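Local coordinates for protein putative polyprenyl synthetase (Streptomyces coelicolor, PDB 3NF2) that probably builds polyprenyl diphosphates by magnesium-dependent condensation of isoprenoid diphosphates, as do other enzymes of the FPP/GGPP synthase family, at residues A[54-57]-A[58-61]; A[105-109]-A[110-114]; A[171-174]-A[175-179]. One frame throughout, in Å; residues are numbered along the deposited sequence.

Contact 1 (A[54-57]-A[58-61]). With SO4 (sulfate ion), chain B.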
ATOM      1  N   GLY A  54       2.566  -5.330 -22.484  1.00113.06           N
ATOM      2  CA  GLY A  54       2.998  -3.991 -22.860  1.00110.06           C
ATOM      3  C   GLY A  54       4.488  -3.955 -23.127  1.00108.86           C
ATOM      4  O   GLY A  54       5.005  -4.719 -23.945  1.00108.77           O
ATOM      5  N   LYS A  55       5.181  -3.064 -22.426  1.00106.94           N
ATOM      6  CA  LYS A  55       6.625  -2.911 -22.583  1.00103.15           C
ATOM      7  C   LYS A  55       7.368  -3.659 -21.484  1.00 97.48           C
ATOM      8  O   LYS A  55       6.801  -3.956 -20.426  1.00 97.13           O
ATOM      9  CB  LYS A  55       7.011  -1.435 -22.556  1.00105.51           C
ATOM     10  CG  LYS A  55       6.369  -0.573 -23.644  1.00107.96           C
ATOM     11  CD  LYS A  55       6.265   0.901 -23.231  1.00110.01           C
ATOM     12  CE  LYS A  55       7.626   1.517 -22.882  1.00111.19           C
ATOM     13  NZ  LYS A  55       7.989   1.360 -21.428  1.00108.06           N
ATOM     14  N   ALA A  56       8.640  -3.947 -21.737  1.00 88.14           N
ATOM     15  CA  ALA A  56       9.425  -4.766 -20.828  1.00 80.98           C
ATOM     16  C   ALA A  56      10.770  -4.145 -20.462  1.00 75.63           C
ATOM     17  O   ALA A  56      11.740  -4.866 -20.210  1.00 74.93           O
ATOM     18  CB  ALA A  56       9.622  -6.151 -21.419  1.00 84.06           C
ATOM     19  N   VAL A  57      10.815  -2.815 -20.404  1.00 68.20           N
ATOM     20  CA  VAL A  57      12.053  -2.092 -20.118  1.00 60.43           C
ATOM     21  C   VAL A  57      12.583  -2.408 -18.716  1.00 57.76           C
ATOM     22  O   VAL A  57      13.743  -2.817 -18.571  1.00 55.19           O
ATOM     23  CB  VAL A  57      11.892  -0.559 -20.307  1.00 60.49           C
ATOM     24  CG1 VAL A  57      13.205   0.158 -20.011  1.00 57.25           C
ATOM     25  CG2 VAL A  57      11.427  -0.238 -21.715  1.00 60.95           C
ATOM     26  N   ARG A  58      11.731  -2.235 -17.704  1.00 50.35           N
ATOM     27  CA  ARG A  58      12.112  -2.493 -16.305  1.00 51.64           C
ATOM     28  C   ARG A  58      12.611  -3.934 -16.005  1.00 47.32           C
ATOM     29  O   ARG A  58      13.670  -4.093 -15.363  1.00 45.51           O
ATOM     30  CB  ARG A  58      11.009  -2.064 -15.316  1.00 47.02           C
ATOM     31  CG  ARG A  58      10.585  -0.600 -15.387  1.00 51.74           C
ATOM     32  CD  ARG A  58       9.282  -0.350 -14.602  1.00 55.87           C
ATOM     33  NE  ARG A  58       8.213  -1.235 -15.054  1.00 47.46           N
ATOM     34  CZ  ARG A  58       7.246  -0.892 -15.901  1.00 56.50           C
ATOM     35  NH1 ARG A  58       7.164   0.343 -16.376  1.00 51.96           N
ATOM     36  NH2 ARG A  58       6.342  -1.791 -16.263  1.00 55.56           N
ATOM     37  N   PRO A  59      11.862  -4.978 -16.447  1.00 45.34           N
ATOM     38  CA  PRO A  59      12.396  -6.327 -16.218  1.00 45.68           C
ATOM     39  C   PRO A  59      13.742  -6.586 -16.910  1.00 50.65           C
ATOM     40  O   PRO A  59      14.667  -7.118 -16.272  1.00 51.25           O
ATOM     41  CB  PRO A  59      11.309  -7.255 -16.784  1.00 49.48           C
ATOM     42  CG  PRO A  59      10.311  -6.382 -17.456  1.00 50.50           C
ATOM     43  CD  PRO A  59      10.456  -5.020 -16.900  1.00 44.51           C
ATOM     44  N   ALA A  60      13.852  -6.190 -18.180  1.00 45.81           N
ATOM     45  CA  ALA A  60      15.113  -6.298 -18.924  1.00 54.53           C
ATOM     46  C   ALA A  60      16.255  -5.622 -18.175  1.00 51.68           C
ATOM     47  O   ALA A  60      17.352  -6.146 -18.109  1.00 57.29           O
ATOM     48  CB  ALA A  60      14.976  -5.697 -20.329  1.00 49.64           C
ATOM     49  N   LEU A  61      15.965  -4.468 -17.589  1.00 53.00           N
ATOM     50  CA  LEU A  61      16.942  -3.684 -16.861  1.00 53.46           C
ATOM     51  C   LEU A  61      17.409  -4.419 -15.609  1.00 56.10           C
ATOM     52  O   LEU A  61      18.605  -4.489 -15.340  1.00 55.38           O
ATOM     53  CB  LEU A  61      16.313  -2.338 -16.498  1.00 53.56           C
ATOM     54  CG  LEU A  61      16.999  -0.986 -16.692  1.00 52.85           C
ATOM     55  CD1 LEU A  61      18.198  -1.035 -17.613  1.00 57.76           C
ATOM     56  CD2 LEU A  61      15.974   0.002 -17.223  1.00 52.30           C
TER
HETATM   57  S   SO4 B   1       4.097  -0.585 -18.950  1.00 77.46           S
HETATM   58  O1  SO4 B   1       4.470  -1.819 -18.256  1.00 65.52           O
HETATM   59  O2  SO4 B   1       4.052  -0.859 -20.385  1.00 78.40           O
HETATM   60  O3  SO4 B   1       2.783  -0.152 -18.462  1.00 66.70           O
HETATM   61  O4  SO4 B   1       5.077   0.481 -18.705  1.00 60.05           O
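Ala56 takes the N-cap position of helix 57-67, its O receiving Ala60 N at 3.2 Å, and the next bond along runs from Leu61 N to Val57 O at 2.9 Å. Beside these bonds the side-chain contacts are apolar. Ala56 CB meets the Pro59 ring at CG (4.0 Å), while Val57 and Leu61 run side by side, CG1 of the valine on CD2 of the leucine. Arg58 leaves from the same turn with CG anti to its carbonyl carbon (chi1 -57°), and a bend at chi3 turns the guanidinium back toward the loop. There it meets a sulfate edge-on, the sulfur lying in the guanidinium plane: NH2 reaches O1 at 2.7 Å and NH1 reaches O4 at 3.1 Å. From the loop, Lys55 N donates to O2 of the same ion at 3.2 Å, with a nearly straight N-H...O of 166°. A beta carbon on Gly54 would run into that oxygen. Glu84 holds Arg58 NE in a salt bridge, fixing the guanidinium from behind, and Arg104 adds a further bond to the sulfate. Gly-Lys-x-x-Arg is the family signature for the diphosphate of isopentenyl diphosphate, so the sulfate, probably from the crystallisation liquor, is consistent with an anion in that pocket, gripped by backbone N-H and guanidinium together.

Contact 2 (A[105-109]-A[110-114]). With SO4 (sulfate ion), chain E.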
ATOM      1  N   HIS A 105      -7.097   0.963 -23.602  1.00 69.59           N
ATOM      2  CA  HIS A 105      -8.422   0.761 -24.225  1.00 70.85           C
ATOM      3  C   HIS A 105      -9.345  -0.259 -23.533  1.00 68.10           C
ATOM      4  O   HIS A 105     -10.390  -0.627 -24.070  1.00 70.30           O
ATOM      5  CB  HIS A 105      -8.290   0.500 -25.735  1.00 71.68           C
ATOM      6  CG  HIS A 105      -7.453   1.523 -26.438  1.00 74.75           C
ATOM      7  ND1 HIS A 105      -7.930   2.772 -26.771  1.00 71.99           N
ATOM      8  CD2 HIS A 105      -6.159   1.495 -26.838  1.00 78.39           C
ATOM      9  CE1 HIS A 105      -6.971   3.464 -27.361  1.00 75.39           C
ATOM     10  NE2 HIS A 105      -5.886   2.712 -27.412  1.00 78.77           N
ATOM     11  N   ARG A 106      -8.946  -0.685 -22.336  1.00 65.55           N
ATOM     12  CA  ARG A 106      -9.689  -1.633 -21.512  1.00 60.77           C
ATOM     13  C   ARG A 106     -10.126  -0.931 -20.247  1.00 55.47           C
ATOM     14  O   ARG A 106      -9.374  -0.123 -19.698  1.00 57.74           O
ATOM     15  CB  ARG A 106      -8.792  -2.812 -21.119  1.00 61.20           C
ATOM     16  CG  ARG A 106      -8.885  -4.055 -22.005  1.00 68.15           C
ATOM     17  CD  ARG A 106      -7.828  -5.096 -21.611  1.00 68.68           C
ATOM     18  NE  ARG A 106      -7.478  -4.983 -20.195  1.00 75.07           N
ATOM     19  CZ  ARG A 106      -7.871  -5.814 -19.234  1.00 68.49           C
ATOM     20  NH1 ARG A 106      -8.622  -6.878 -19.506  1.00 62.27           N
ATOM     21  NH2 ARG A 106      -7.490  -5.580 -17.988  1.00 57.31           N
ATOM     22  N   ASP A 107     -11.328  -1.249 -19.774  1.00 52.06           N
ATOM     23  CA  ASP A 107     -11.817  -0.738 -18.490  1.00 52.20           C
ATOM     24  C   ASP A 107     -10.844  -1.014 -17.339  1.00 50.51           C
ATOM     25  O   ASP A 107     -10.237  -2.082 -17.261  1.00 52.56           O
ATOM     26  CB  ASP A 107     -13.185  -1.333 -18.159  1.00 55.32           C
ATOM     27  CG  ASP A 107     -14.316  -0.662 -18.910  1.00 61.51           C
ATOM     28  OD1 ASP A 107     -14.089   0.406 -19.524  1.00 64.79           O
ATOM     29  OD2 ASP A 107     -15.439  -1.210 -18.880  1.00 59.65           O
ATOM     30  N   THR A 108     -10.675  -0.028 -16.471  1.00 48.60           N
ATOM     31  CA  THR A 108      -9.834  -0.190 -15.298  1.00 46.63           C
ATOM     32  C   THR A 108     -10.526  -1.061 -14.248  1.00 50.44           C
ATOM     33  O   THR A 108     -11.763  -1.209 -14.250  1.00 44.49           O
ATOM     34  CB  THR A 108      -9.474   1.159 -14.682  1.00 46.83           C
ATOM     35  OG1 THR A 108     -10.673   1.901 -14.438  1.00 41.98           O
ATOM     36  CG2 THR A 108      -8.553   1.945 -15.620  1.00 43.88           C
ATOM     37  N   VAL A 109      -9.718  -1.641 -13.359  1.00 46.98           N
ATOM     38  CA  VAL A 109     -10.227  -2.506 -12.296  1.00 45.48           C
ATOM     39  C   VAL A 109     -11.342  -1.860 -11.494  1.00 41.94           C
ATOM     40  O   VAL A 109     -12.355  -2.503 -11.239  1.00 43.93           O
ATOM     41  CB  VAL A 109      -9.099  -3.013 -11.371  1.00 44.65           C
ATOM     42  CG1 VAL A 109      -9.643  -3.452 -10.033  1.00 41.61           C
ATOM     43  CG2 VAL A 109      -8.378  -4.167 -12.037  1.00 40.96           C
ATOM     44  N   TRP A 110     -11.190  -0.586 -11.147  1.00 43.19           N
ATOM     45  CA  TRP A 110     -12.202   0.064 -10.312  1.00 50.54           C
ATOM     46  C   TRP A 110     -13.571   0.154 -11.008  1.00 52.53           C
ATOM     47  O   TRP A 110     -14.596  -0.015 -10.363  1.00 53.79           O
ATOM     48  CB  TRP A 110     -11.718   1.414  -9.751  1.00 44.01           C
ATOM     49  CG  TRP A 110     -11.627   2.523 -10.752  1.00 49.05           C
ATOM     50  CD1 TRP A 110     -10.506   2.931 -11.420  1.00 47.37           C
ATOM     51  CD2 TRP A 110     -12.692   3.390 -11.184  1.00 45.93           C
ATOM     52  NE1 TRP A 110     -10.806   3.987 -12.245  1.00 49.43           N
ATOM     53  CE2 TRP A 110     -12.140   4.288 -12.125  1.00 49.02           C
ATOM     54  CE3 TRP A 110     -14.061   3.486 -10.875  1.00 54.34           C
ATOM     55  CZ2 TRP A 110     -12.909   5.270 -12.768  1.00 52.34           C
ATOM     56  CZ3 TRP A 110     -14.827   4.464 -11.513  1.00 55.95           C
ATOM     57  CH2 TRP A 110     -14.247   5.341 -12.451  1.00 50.61           C
ATOM     58  N   LYS A 111     -13.567   0.399 -12.319  1.00 53.52           N
ATOM     59  CA  LYS A 111     -14.785   0.395 -13.135  1.00 56.31           C
ATOM     60  C   LYS A 111     -15.481  -0.970 -13.200  1.00 57.07           C
ATOM     61  O   LYS A 111     -16.709  -1.059 -13.140  1.00 54.29           O
ATOM     62  CB  LYS A 111     -14.481   0.890 -14.552  1.00 54.20           C
ATOM     63  CG  LYS A 111     -15.131   2.219 -14.900  1.00 67.58           C
ATOM     64  CD  LYS A 111     -16.435   2.014 -15.672  1.00 77.28           C
ATOM     65  CE  LYS A 111     -17.242   3.302 -15.751  1.00 82.98           C
ATOM     66  NZ  LYS A 111     -18.234   3.278 -16.864  1.00 79.84           N
ATOM     67  N   VAL A 112     -14.692  -2.029 -13.317  1.00 56.06           N
ATOM     68  CA  VAL A 112     -15.236  -3.370 -13.463  1.00 53.55           C
ATOM     69  C   VAL A 112     -15.598  -3.972 -12.112  1.00 56.59           C
ATOM     70  O   VAL A 112     -16.713  -4.456 -11.917  1.00 60.30           O
ATOM     71  CB  VAL A 112     -14.245  -4.284 -14.230  1.00 52.59           C
ATOM     72  CG1 VAL A 112     -14.831  -5.659 -14.479  1.00 40.18           C
ATOM     73  CG2 VAL A 112     -13.904  -3.654 -15.534  1.00 52.27           C
ATOM     74  N   HIS A 113     -14.660  -3.920 -11.171  1.00 56.60           N
ATOM     75  CA  HIS A 113     -14.808  -4.650  -9.920  1.00 51.41           C
ATOM     76  C   HIS A 113     -15.083  -3.787  -8.678  1.00 50.97           C
ATOM     77  O   HIS A 113     -15.243  -4.315  -7.566  1.00 51.15           O
ATOM     78  CB  HIS A 113     -13.616  -5.582  -9.730  1.00 48.67           C
ATOM     79  CG  HIS A 113     -13.552  -6.686 -10.745  1.00 53.70           C
ATOM     80  ND1 HIS A 113     -14.554  -7.626 -10.886  1.00 46.98           N
ATOM     81  CD2 HIS A 113     -12.607  -7.005 -11.666  1.00 45.65           C
ATOM     82  CE1 HIS A 113     -14.229  -8.474 -11.848  1.00 45.47           C
ATOM     83  NE2 HIS A 113     -13.051  -8.123 -12.334  1.00 47.57           N
ATOM     84  N   GLY A 114     -15.175  -2.474  -8.877  1.00 48.32           N
ATOM     85  CA  GLY A 114     -15.439  -1.539  -7.780  1.00 43.39           C
ATOM     86  C   GLY A 114     -14.159  -0.914  -7.251  1.00 42.94           C
ATOM     87  O   GLY A 114     -13.079  -1.502  -7.391  1.00 41.49           O
TER
HETATM   88  S   SO4 E   4     -17.364  -8.482  -8.989  1.00117.97           S
HETATM   89  O1  SO4 E   4     -18.001  -9.130  -7.841  1.00117.47           O
HETATM   90  O2  SO4 E   4     -16.878  -9.499  -9.918  1.00115.62           O
HETATM   91  O3  SO4 E   4     -18.337  -7.630  -9.670  1.00116.20           O
HETATM   92  O4  SO4 E   4     -16.242  -7.671  -8.519  1.00115.66           O
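Val109 O receives His113 N at 2.7 Å, almost straight at 168°, the shortest bond of this single-turn helix. One step earlier, Thr108 O takes Val112 N at 3.2 Å, with Thr108 itself at the N-cap position. The His113 ring then points its edge at a sulfate, whose sulfur lies in the ring plane: ND1 gives a bond to O4 at 2.9 Å and a weak one to O2. Over one face of the same imidazole, Val112 CG1 sits above the ring centre.

At the start of the helix, Thr108 and Trp110 stand side by side. With OG1 set between the backbone N and the carbonyl carbon (chi1 53°), the hydroxyl lies over a face of the indole, 3.0 Å from Trp110 NE1, but the angle is too poor for a bond between them. Both polar atoms turn instead to Asp100 O, which holds indole and hydroxyl together. Lys111 CG rests on the same indole face, offset toward the rim.

Farther out, Asp107 CB packs against Val112 CG2 at 3.6 Å. The buried Val109 wedges among helices 31-38, 77-98 and 115-134, touching Val34, Leu92 and Ala118. Gly114 ends the turn with positive phi, at angles where a beta carbon would jam against the preceding carbonyl O.

This turn follows the first aspartate-rich motif and its trailing arginines, and Asp100, in the link just after helix 77-98, ties its first residues back to that end of the helix. A sulfate at ND1 would probably stabilise a protonated imidazole on His113, although the ion probably came from the crystallisation liquor.

Contact 3 (A[171-174]-A[175-179])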
ATOM      1  N   VAL A 171       2.069  25.236 -13.828  1.00 52.21           N
ATOM      2  CA  VAL A 171       2.998  24.460 -13.024  1.00 48.41           C
ATOM      3  C   VAL A 171       4.369  24.852 -13.561  1.00 47.06           C
ATOM      4  O   VAL A 171       4.520  25.054 -14.772  1.00 40.20           O
ATOM      5  CB  VAL A 171       2.737  22.943 -13.234  1.00 48.86           C
ATOM      6  CG1 VAL A 171       3.830  22.094 -12.631  1.00 50.72           C
ATOM      7  CG2 VAL A 171       1.390  22.549 -12.642  1.00 49.87           C
ATOM      8  N   SER A 172       5.359  25.009 -12.689  1.00 45.94           N
ATOM      9  CA  SER A 172       6.678  25.403 -13.166  1.00 44.43           C
ATOM     10  C   SER A 172       7.401  24.219 -13.810  1.00 45.54           C
ATOM     11  O   SER A 172       7.001  23.064 -13.632  1.00 44.66           O
ATOM     12  CB  SER A 172       7.507  26.003 -12.042  1.00 40.99           C
ATOM     13  OG  SER A 172       8.071  24.986 -11.251  1.00 54.58           O
ATOM     14  N   VAL A 173       8.452  24.520 -14.569  1.00 48.71           N
ATOM     15  CA  VAL A 173       9.307  23.504 -15.187  1.00 46.84           C
ATOM     16  C   VAL A 173       9.948  22.636 -14.115  1.00 45.01           C
ATOM     17  O   VAL A 173       9.905  21.408 -14.197  1.00 47.12           O
ATOM     18  CB  VAL A 173      10.385  24.148 -16.100  1.00 48.26           C
ATOM     19  CG1 VAL A 173      11.468  23.135 -16.479  1.00 47.97           C
ATOM     20  CG2 VAL A 173       9.743  24.732 -17.354  1.00 46.88           C
ATOM     21  N   GLU A 174      10.493  23.284 -13.088  1.00 49.26           N
ATOM     22  CA  GLU A 174      11.120  22.595 -11.960  1.00 51.97           C
ATOM     23  C   GLU A 174      10.165  21.624 -11.257  1.00 49.82           C
ATOM     24  O   GLU A 174      10.544  20.496 -10.938  1.00 47.96           O
ATOM     25  CB  GLU A 174      11.668  23.613 -10.963  1.00 54.80           C
ATOM     26  CG  GLU A 174      13.021  23.243 -10.364  1.00 74.51           C
ATOM     27  CD  GLU A 174      14.196  23.613 -11.271  1.00 89.99           C
ATOM     28  OE1 GLU A 174      14.469  22.874 -12.248  1.00 84.37           O
ATOM     29  OE2 GLU A 174      14.856  24.644 -10.995  1.00 93.49           O
ATOM     30  N   GLU A 175       8.920  22.057 -11.062  1.00 49.45           N
ATOM     31  CA  GLU A 175       7.893  21.238 -10.423  1.00 46.61           C
ATOM     32  C   GLU A 175       7.550  20.014 -11.262  1.00 46.80           C
ATOM     33  O   GLU A 175       7.299  18.928 -10.725  1.00 45.72           O
ATOM     34  CB  GLU A 175       6.629  22.062 -10.187  1.00 44.46           C
ATOM     35  CG  GLU A 175       6.704  23.004  -8.995  1.00 49.35           C
ATOM     36  CD  GLU A 175       5.557  24.008  -8.951  1.00 46.04           C
ATOM     37  OE1 GLU A 175       4.860  24.198  -9.972  1.00 56.84           O
ATOM     38  OE2 GLU A 175       5.353  24.618  -7.887  1.00 50.28           O
ATOM     39  N   CYS A 176       7.535  20.200 -12.579  1.00 42.09           N
ATOM     40  CA  CYS A 176       7.242  19.117 -13.501  1.00 42.71           C
ATOM     41  C   CYS A 176       8.377  18.092 -13.501  1.00 44.70           C
ATOM     42  O   CYS A 176       8.124  16.888 -13.522  1.00 44.72           O
ATOM     43  CB  CYS A 176       7.025  19.670 -14.902  1.00 39.84           C
ATOM     44  SG  CYS A 176       6.333  18.501 -16.062  1.00 47.53           S
ATOM     45  N   LEU A 177       9.614  18.585 -13.447  1.00 40.68           N
ATOM     46  CA  LEU A 177      10.801  17.743 -13.477  1.00 41.88           C
ATOM     47  C   LEU A 177      10.878  16.855 -12.261  1.00 40.41           C
ATOM     48  O   LEU A 177      11.088  15.648 -12.398  1.00 39.22           O
ATOM     49  CB  LEU A 177      12.081  18.583 -13.590  1.00 41.79           C
ATOM     50  CG  LEU A 177      12.425  19.167 -14.965  1.00 49.01           C
ATOM     51  CD1 LEU A 177      13.695  20.023 -14.899  1.00 38.80           C
ATOM     52  CD2 LEU A 177      12.558  18.080 -16.027  1.00 49.84           C
ATOM     53  N   GLU A 178      10.695  17.433 -11.073  1.00 40.08           N
ATOM     54  CA  GLU A 178      10.752  16.615  -9.867  1.00 47.28           C
ATOM     55  C   GLU A 178       9.579  15.636  -9.766  1.00 44.54           C
ATOM     56  O   GLU A 178       9.751  14.531  -9.263  1.00 46.50           O
ATOM     57  CB  GLU A 178      10.956  17.447  -8.588  1.00 51.11           C
ATOM     58  CG  GLU A 178       9.742  18.183  -8.082  1.00 61.78           C
ATOM     59  CD  GLU A 178       9.772  18.428  -6.575  1.00 70.46           C
ATOM     60  OE1 GLU A 178       9.401  19.544  -6.150  1.00 65.40           O
ATOM     61  OE2 GLU A 178      10.166  17.513  -5.815  1.00 70.44           O
ATOM     62  N   MET A 179       8.412  16.026 -10.284  1.00 40.79           N
ATOM     63  CA  MET A 179       7.266  15.118 -10.374  1.00 42.67           C
ATOM     64  C   MET A 179       7.555  13.947 -11.312  1.00 43.12           C
ATOM     65  O   MET A 179       7.290  12.787 -10.983  1.00 42.99           O
ATOM     66  CB  MET A 179       5.998  15.860 -10.826  1.00 39.93           C
ATOM     67  CG  MET A 179       4.774  14.964 -10.988  1.00 37.65           C
ATOM     68  SD  MET A 179       3.208  15.885 -11.076  1.00 34.29           S
ATOM     69  CE  MET A 179       3.059  16.106 -12.849  1.00 44.33           C
TER
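Two first torsions bring Ser172 and Glu175 together: Ser172 OG stands between its backbone N and carbonyl carbon (chi1 81°), facing into the turn, while Glu175 CG lies anti to its own carbonyl carbon (chi1 -78°) and the extended chain reaches back to the serine. The two residues exchange bonds as a capping box. Glu175 N gives its hydrogen to Ser172 OG at 3.1 Å, and Ser172 N gives its own to Glu175 OE1 at 2.9 Å, approaching from above the carboxylate plane. The serine hydroxyl also lies along the glutamate stem, 3.3 Å from CG. The glutamate also crosses Val171 obliquely, CG1 of the valine lying 3.5 Å from OE1.

Behind the cap the regular pattern begins, Cys176 N bonding to Ser172 O and Leu177 N to Val173 O. Val173 and Leu177 point the same way, CG1 to CD1 at 4.1 Å. The pair faces helices 251-259 and 300-319, with Leu251 against Leu177 and Trp303 against Val173. Glu175 OE2 makes a salt bridge with Arg168, which steadies the carboxylate from outside the turn.

With an alanine at Glu175, Ser172 N would probably lose its capping acceptor and Arg168 its charged mate.

The capping box satisfies N-H groups at the first turn of helix 173-198, and the negative charges of Glu174 and Glu175 there probably sit well with the positive end of the helix dipole.

Going along the chain, the three contacts come in series; each is a turn within one continuous stretch, and none nests in or crosses another. Contact 1 turns the loop after helix 31-38 into helix 57-67, its centre about 10 Å from that of the chain. Contact 2 carries the small strand 106-107 into helix 109-113, just ahead of helix 115-134. Contact 3 opens the long helix 173-198 after helix 139-165. Their centres lie 24 to 30 Å apart and they do not touch; contacts 1 and 3 fall on opposite sides of the chain's centre. Helix 173-198 joins these two regions: begun at contact 3, it carries Leu187 and Leu188 onto Arg58 of contact 1.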